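Local coordinates for protein interacting with Hsp90 1 (Saccharomyces cerevisiae, PDB 4CHH) that takes part in pre-rRNA processing, is required for the NOP58-snoRNA interaction and is a component of the R2TP complex, and is represented here by its N-terminal domain, at residues I94-Y99 against E144-V149; K58-V63 against Q108-W113. One frame throughout, in Å; residues are numbered along the deposited sequence. Where two conformers were deposited one is given.

In the fold
Both contacts belong to the PIH1 N-terminal domain, with centres about 12 Å apart, and they meet in its mixed sheet. Along the chain their segments alternate: 58-63, 94-99, 108-113, then 144-149. Contact 2 pairs strands 58-66 and 109-118 in parallel inside the sheet. Contact 1 sets the broken strand 95-103, the antiparallel neighbour of 109-118, against the C-terminal end of helix 129-147, which packs on the sheet. Trp113 ties the two together: Tyr99 CB packs against its indole, and its NE1 probably donates a hydrogen bond to Asp147 OD2. Trp113 thus connects the parallel pairing directly to the C-terminal end of helix 129-147.

Contact 1: residues I94-Y99 against E144-V149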
loop_
_atom_site.group_PDB
_atom_site.type_symbol
_atom_site.label_atom_id
_atom_site.label_comp_id
_atom_site.label_asym_id
_atom_site.label_seq_id
_atom_site.Cartn_x
_atom_site.Cartn_y
_atom_site.Cartn_z
ATOM N N ILE A 94 -1.525 2.133 -6.847
ATOM C CA ILE A 94 -1.662 2.197 -5.389
ATOM C C ILE A 94 -1.974 3.635 -4.971
ATOM O O ILE A 94 -1.268 4.548 -5.379
ATOM C CB ILE A 94 -0.394 1.664 -4.633
ATOM C CG1 ILE A 94 0.015 0.243 -5.131
ATOM C CG2 ILE A 94 -0.627 1.671 -3.087
ATOM C CD1 ILE A 94 1.384 -0.150 -4.866
ATOM N N ILE A 95 -2.982 3.811 -4.113
ATOM C CA ILE A 95 -3.281 5.074 -3.477
ATOM C C ILE A 95 -2.894 4.884 -1.996
ATOM O O ILE A 95 -3.432 4.015 -1.307
ATOM C CB ILE A 95 -4.739 5.567 -3.709
ATOM C CG1 ILE A 95 -4.991 5.814 -5.234
ATOM C CG2 ILE A 95 -4.961 6.891 -2.914
ATOM C CD1 ILE A 95 -6.434 5.921 -5.656
ATOM N N THR A 96 -1.918 5.672 -1.536
ATOM C CA THR A 96 -1.344 5.561 -0.192
ATOM C C THR A 96 -1.780 6.721 0.659
ATOM O O THR A 96 -1.736 7.874 0.226
ATOM C CB THR A 96 0.197 5.483 -0.279
ATOM O OG1 THR A 96 0.533 4.453 -1.198
ATOM C CG2 THR A 96 0.854 5.196 1.057
ATOM N N SER A 97 -2.161 6.415 1.889
ATOM C CA SER A 97 -2.584 7.428 2.840
ATOM C C SER A 97 -1.386 8.160 3.424
ATOM O O SER A 97 -0.250 7.701 3.307
ATOM C CB SER A 97 -3.378 6.757 3.959
ATOM O OG SER A 97 -2.533 5.994 4.810
ATOM N N CYS A 98 -1.648 9.245 4.160
ATOM C CA CYS A 98 -0.611 9.864 4.962
ATOM C C CYS A 98 -0.355 8.862 6.128
ATOM O O CYS A 98 -1.236 8.040 6.413
ATOM C CB CYS A 98 -1.062 11.235 5.460
ATOM S SG CYS A 98 -2.278 11.159 6.800
ATOM N N TYR A 99 0.841 8.861 6.729
ATOM C CA TYR A 99 1.089 7.918 7.812
ATOM C C TYR A 99 0.336 8.362 9.057
ATOM O O TYR A 99 -0.021 9.533 9.208
ATOM C CB TYR A 99 2.601 7.710 8.113
ATOM C CG TYR A 99 3.315 8.939 8.635
ATOM C CD1 TYR A 99 3.250 9.289 9.985
ATOM C CD2 TYR A 99 4.055 9.754 7.782
ATOM C CE1 TYR A 99 3.846 10.454 10.456
ATOM C CE2 TYR A 99 4.678 10.910 8.249
ATOM C CZ TYR A 99 4.589 11.244 9.591
ATOM O OH TYR A 99 5.214 12.371 10.064
ATOM N N GLU A 144 7.784 4.917 0.965
ATOM C CA GLU A 144 9.121 5.499 0.861
ATOM C C GLU A 144 9.110 6.777 0.017
ATOM O O GLU A 144 9.750 7.753 0.381
ATOM C CB GLU A 144 10.089 4.491 0.236
ATOM C CG GLU A 144 10.445 3.384 1.208
ATOM C CD GLU A 144 11.384 2.361 0.626
ATOM O OE1 GLU A 144 11.247 2.038 -0.580
ATOM O OE2 GLU A 144 12.240 1.859 1.393
ATOM N N ILE A 145 8.399 6.751 -1.113
ATOM C CA ILE A 145 8.283 7.879 -2.033
ATOM C C ILE A 145 7.474 9.035 -1.400
ATOM O O ILE A 145 7.951 10.185 -1.385
ATOM C CB ILE A 145 7.667 7.421 -3.398
ATOM C CG1 ILE A 145 8.717 6.637 -4.216
ATOM C CG2 ILE A 145 7.116 8.618 -4.237
ATOM C CD1 ILE A 145 8.094 5.699 -5.348
ATOM N N ARG A 146 6.259 8.733 -0.895
ATOM C CA ARG A 146 5.388 9.787 -0.408
ATOM C C ARG A 146 5.905 10.472 0.869
ATOM O O ARG A 146 5.624 11.654 1.031
ATOM C CB ARG A 146 3.929 9.312 -0.244
ATOM C CG ARG A 146 3.632 8.389 0.942
ATOM C CD ARG A 146 2.190 8.620 1.428
ATOM N NE ARG A 146 2.025 9.932 2.073
ATOM C CZ ARG A 146 0.999 10.763 1.881
ATOM N NH1 ARG A 146 0.007 10.430 1.068
ATOM N NH2 ARG A 146 0.958 11.931 2.511
ATOM N N ASP A 147 6.687 9.778 1.723
ATOM C CA ASP A 147 7.144 10.383 2.961
ATOM C C ASP A 147 8.668 10.424 3.141
ATOM O O ASP A 147 9.110 10.801 4.222
ATOM C CB ASP A 147 6.470 9.664 4.151
ATOM C CG ASP A 147 5.031 10.123 4.320
ATOM O OD1 ASP A 147 4.823 11.322 4.626
ATOM O OD2 ASP A 147 4.106 9.309 4.067
ATOM N N SER A 148 9.469 10.152 2.083
ATOM C CA SER A 148 10.956 10.143 2.133
ATOM C C SER A 148 11.498 9.301 3.296
ATOM O O SER A 148 12.369 9.746 4.037
ATOM C CB SER A 148 11.537 11.549 2.209
ATOM O OG SER A 148 11.323 12.190 0.970
ATOM N N VAL A 149 10.995 8.074 3.427
ATOM C CA VAL A 149 11.456 7.144 4.456
ATOM C C VAL A 149 12.174 6.016 3.775
ATOM O O VAL A 149 12.025 5.852 2.573
ATOM C CB VAL A 149 10.284 6.627 5.365
ATOM C CG1 VAL A 149 9.642 7.783 6.134
ATOM C CG2 VAL A 149 9.228 5.829 4.571
HETATM O O HOH W 1 2.347 11.351 5.688
#
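Arg146 lays one face of its guanidinium over the backbone of Ser97 and Cys98, with Cys98 CA above the centre of the group, 3.6 Å from CZ. The contact is helix-on-sheet packing at the surface of the PIH1 N-terminal domain: the last turn of helix 129-147 meets strand 95-103 where a short irregular stretch interrupts it. CG of Arg146 lies between the backbone N and the carbonyl carbon (chi1 74°), and further bends at chi2 and chi3 fold the chain along residues 96-98. On the way its CD passes the methyl CG2 of Thr96 at 3.7 Å. At the guanidinium edge NH1 gives a weak hydrogen bond to Thr96 O, 3.2 Å long and bent to 131°. NE reaches Asp147 OD2 at 2.9 Å, with the oxygen tilted a little from the guanidinium plane, a salt bridge between consecutive residues in which the donor stands above the carboxylate plane. The same OD2 accepts a bond from Trp113 NE1 in the adjacent strand 109-118, so two N-H groups grip this oxygen, which should limit the rotation of the carboxylate. Were Asp147 replaced by an alanine, Arg146 NE and the indole N-H of Trp113 would probably both lose this acceptor, leaving the guanidinium to its weak bond with Thr96 O and its packing on the backbone. The other oxygen, OD1, lies at the edge of the Tyr99 ring, 3.6 Å from CD2, with ring and carboxylate planes 70° apart. The Tyr99 hydroxyl makes a weak hydrogen bond to Glu51. Water 1 closes the contact between helix end and loop, accepting from Tyr99 N at 3.1 Å and donating to Asp147 OD1 at 2.7 Å.

Contact 2: residues K58-V63 against Q108-W113; sequences KVFINV and QECYVW
This is a parallel strand pairing within the mixed sheet of the PIH1 N-terminal domain, largely buried, with strand 58-66 lying between 109-118 and the antiparallel strand 29-47. The axes of 58-63 and 109-113 run 4.7 Å apart at a crossing angle of -21°. Hydrogen bonds stagger along the seam as parallel strands require: Phe60 N and O bond to Tyr111 O and Trp113 N, while Tyr111 N bonds to Lys58 O at one end and Asn62 N to Trp113 O at the other. The Phe60 N to Tyr111 O bond, at 2.8 Å and 169°, is nearly straight. Where the pairing begins, water 2 accepts from Lys58 N at 2.9 Å and donates to Glu109 O.

Val59, Ile61, Tyr111 and Trp113 share the face on which helix 129-147 packs, where Ile61 and Trp113 both touch Cys143. Here Val59 CG1, anti to its own N at chi1 169°, meets the indole rim at Trp113 CZ3, 3.5 Å away and near the ring plane. Phe60 and Val112 point to the other face. In the conformer given, Cys110 SG lies 3.8 Å from Phe60 CE1, oblique to the ring, and Lys164 makes a cation-pi interaction with that ring. The side-chain amide of Asn62 is held at OD1 by Lys164 N and at ND2 by Asp114 OD1, and ND2 lies 3.5 Å from Val112 CG1.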
loop_
_atom_site.group_PDB
_atom_site.type_symbol
_atom_site.label_atom_id
_atom_site.label_comp_id
_atom_site.label_asym_id
_atom_site.label_seq_id
_atom_site.Cartn_x
_atom_site.Cartn_y
_atom_site.Cartn_z
ATOM N N LYS A 58 8.875 0.181 14.443
ATOM C CA LYS A 58 8.043 -0.747 13.687
ATOM C C LYS A 58 7.151 0.016 12.747
ATOM O O LYS A 58 6.637 1.089 13.070
ATOM C CB LYS A 58 7.168 -1.623 14.611
ATOM C CG LYS A 58 7.904 -2.656 15.448
ATOM C CD LYS A 58 6.893 -3.604 16.108
ATOM C CE LYS A 58 7.412 -4.214 17.394
ATOM N NZ LYS A 58 7.868 -5.619 17.209
ATOM N N VAL A 59 6.972 -0.548 11.588
ATOM C CA VAL A 59 6.138 0.012 10.547
ATOM C C VAL A 59 5.109 -1.029 10.141
ATOM O O VAL A 59 5.429 -2.214 9.993
ATOM C CB VAL A 59 6.981 0.527 9.328
ATOM C CG1 VAL A 59 6.073 0.861 8.132
ATOM C CG2 VAL A 59 7.794 1.756 9.717
ATOM N N PHE A 60 3.877 -0.576 9.952
ATOM C CA PHE A 60 2.794 -1.413 9.457
ATOM C C PHE A 60 2.172 -0.795 8.239
ATOM O O PHE A 60 1.879 0.403 8.217
ATOM C CB PHE A 60 1.712 -1.651 10.505
ATOM C CG PHE A 60 2.184 -2.417 11.709
ATOM C CD1 PHE A 60 2.742 -1.754 12.799
ATOM C CD2 PHE A 60 2.029 -3.797 11.780
ATOM C CE1 PHE A 60 3.178 -2.464 13.922
ATOM C CE2 PHE A 60 2.447 -4.506 12.921
ATOM C CZ PHE A 60 3.024 -3.830 13.976
ATOM N N ILE A 61 1.957 -1.611 7.231
ATOM C CA ILE A 61 1.291 -1.153 6.020
ATOM C C ILE A 61 0.014 -1.960 5.852
ATOM O O ILE A 61 0.078 -3.182 5.750
ATOM C CB ILE A 61 2.193 -1.251 4.757
ATOM C CG1 ILE A 61 3.449 -0.380 4.877
ATOM C CG2 ILE A 61 1.361 -0.951 3.496
ATOM C CD1 ILE A 61 4.617 -0.667 3.810
ATOM N N ASN A 62 -1.131 -1.276 5.825
ATOM C CA ASN A 62 -2.413 -1.908 5.580
ATOM C C ASN A 62 -2.667 -2.011 4.068
ATOM O O ASN A 62 -2.987 -1.012 3.449
ATOM C CB ASN A 62 -3.547 -1.120 6.283
ATOM C CG ASN A 62 -3.501 -1.260 7.800
ATOM O OD1 ASN A 62 -3.306 -2.342 8.331
ATOM N ND2 ASN A 62 -3.592 -0.166 8.530
ATOM N N VAL A 63 -2.524 -3.221 3.484
ATOM C CA VAL A 63 -2.835 -3.456 2.066
ATOM C C VAL A 63 -4.335 -3.671 2.016
ATOM O O VAL A 63 -4.869 -4.556 2.673
ATOM C CB VAL A 63 -2.057 -4.612 1.402
ATOM C CG1 VAL A 63 -2.291 -4.619 -0.109
ATOM C CG2 VAL A 63 -0.572 -4.530 1.731
ATOM N N GLN A 108 6.156 2.410 22.759
ATOM C CA GLN A 108 7.023 2.870 21.676
ATOM C C GLN A 108 6.219 3.125 20.419
ATOM O O GLN A 108 5.319 2.360 20.076
ATOM C CB GLN A 108 8.190 1.908 21.401
ATOM C CG GLN A 108 8.964 1.439 22.655
ATOM C CD GLN A 108 9.490 2.556 23.539
ATOM O OE1 GLN A 108 10.153 3.500 23.088
ATOM N NE2 GLN A 108 9.215 2.461 24.831
ATOM N N GLU A 109 6.537 4.233 19.748
ATOM C CA GLU A 109 5.880 4.654 18.507
ATOM C C GLU A 109 5.996 3.633 17.379
ATOM O O GLU A 109 7.056 3.042 17.194
ATOM C CB GLU A 109 6.515 5.962 17.992
ATOM C CG GLU A 109 6.202 7.197 18.799
ATOM C CD GLU A 109 6.700 8.503 18.209
ATOM O OE1 GLU A 109 7.500 8.486 17.241
ATOM O OE2 GLU A 109 6.276 9.559 18.728
ATOM N N CYS A 110 4.906 3.460 16.620
ATOM C CA CYS A 110 4.925 2.656 15.405
ATOM C C CYS A 110 4.118 3.409 14.333
ATOM O O CYS A 110 3.180 4.149 14.646
ATOM C CB CYS A 110 4.480 1.206 15.614
ATOM S SG CYS A 110 2.694 0.933 15.598
ATOM N N TYR A 111 4.580 3.319 13.085
ATOM C CA TYR A 111 4.001 4.097 11.988
ATOM C C TYR A 111 3.203 3.238 11.066
ATOM O O TYR A 111 3.583 2.115 10.759
ATOM C CB TYR A 111 5.084 4.887 11.246
ATOM C CG TYR A 111 5.977 5.616 12.222
ATOM C CD1 TYR A 111 5.457 6.574 13.095
ATOM C CD2 TYR A 111 7.322 5.293 12.335
ATOM C CE1 TYR A 111 6.259 7.185 14.053
ATOM C CE2 TYR A 111 8.146 5.945 13.247
ATOM C CZ TYR A 111 7.609 6.876 14.115
ATOM O OH TYR A 111 8.433 7.493 15.012
ATOM N N VAL A 112 2.034 3.741 10.710
ATOM C CA VAL A 112 1.046 3.008 9.929
ATOM C C VAL A 112 0.664 3.781 8.660
ATOM O O VAL A 112 0.332 4.960 8.727
ATOM C CB VAL A 112 -0.209 2.691 10.805
ATOM C CG1 VAL A 112 -1.261 1.903 10.033
ATOM C CG2 VAL A 112 0.172 1.957 12.095
ATOM N N TRP A 113 0.688 3.089 7.516
ATOM C CA TRP A 113 0.233 3.599 6.220
ATOM C C TRP A 113 -0.808 2.674 5.661
ATOM O O TRP A 113 -0.729 1.461 5.878
ATOM C CB TRP A 113 1.386 3.652 5.192
ATOM C CG TRP A 113 2.345 4.787 5.289
ATOM C CD1 TRP A 113 2.325 5.924 4.538
ATOM C CD2 TRP A 113 3.602 4.796 6.001
ATOM N NE1 TRP A 113 3.463 6.667 4.775
ATOM C CE2 TRP A 113 4.268 5.999 5.660
ATOM C CE3 TRP A 113 4.224 3.911 6.903
ATOM C CZ2 TRP A 113 5.513 6.353 6.202
ATOM C CZ3 TRP A 113 5.468 4.253 7.433
ATOM C CH2 TRP A 113 6.108 5.454 7.074
HETATM O O HOH W 2 8.057 0.445 17.240
#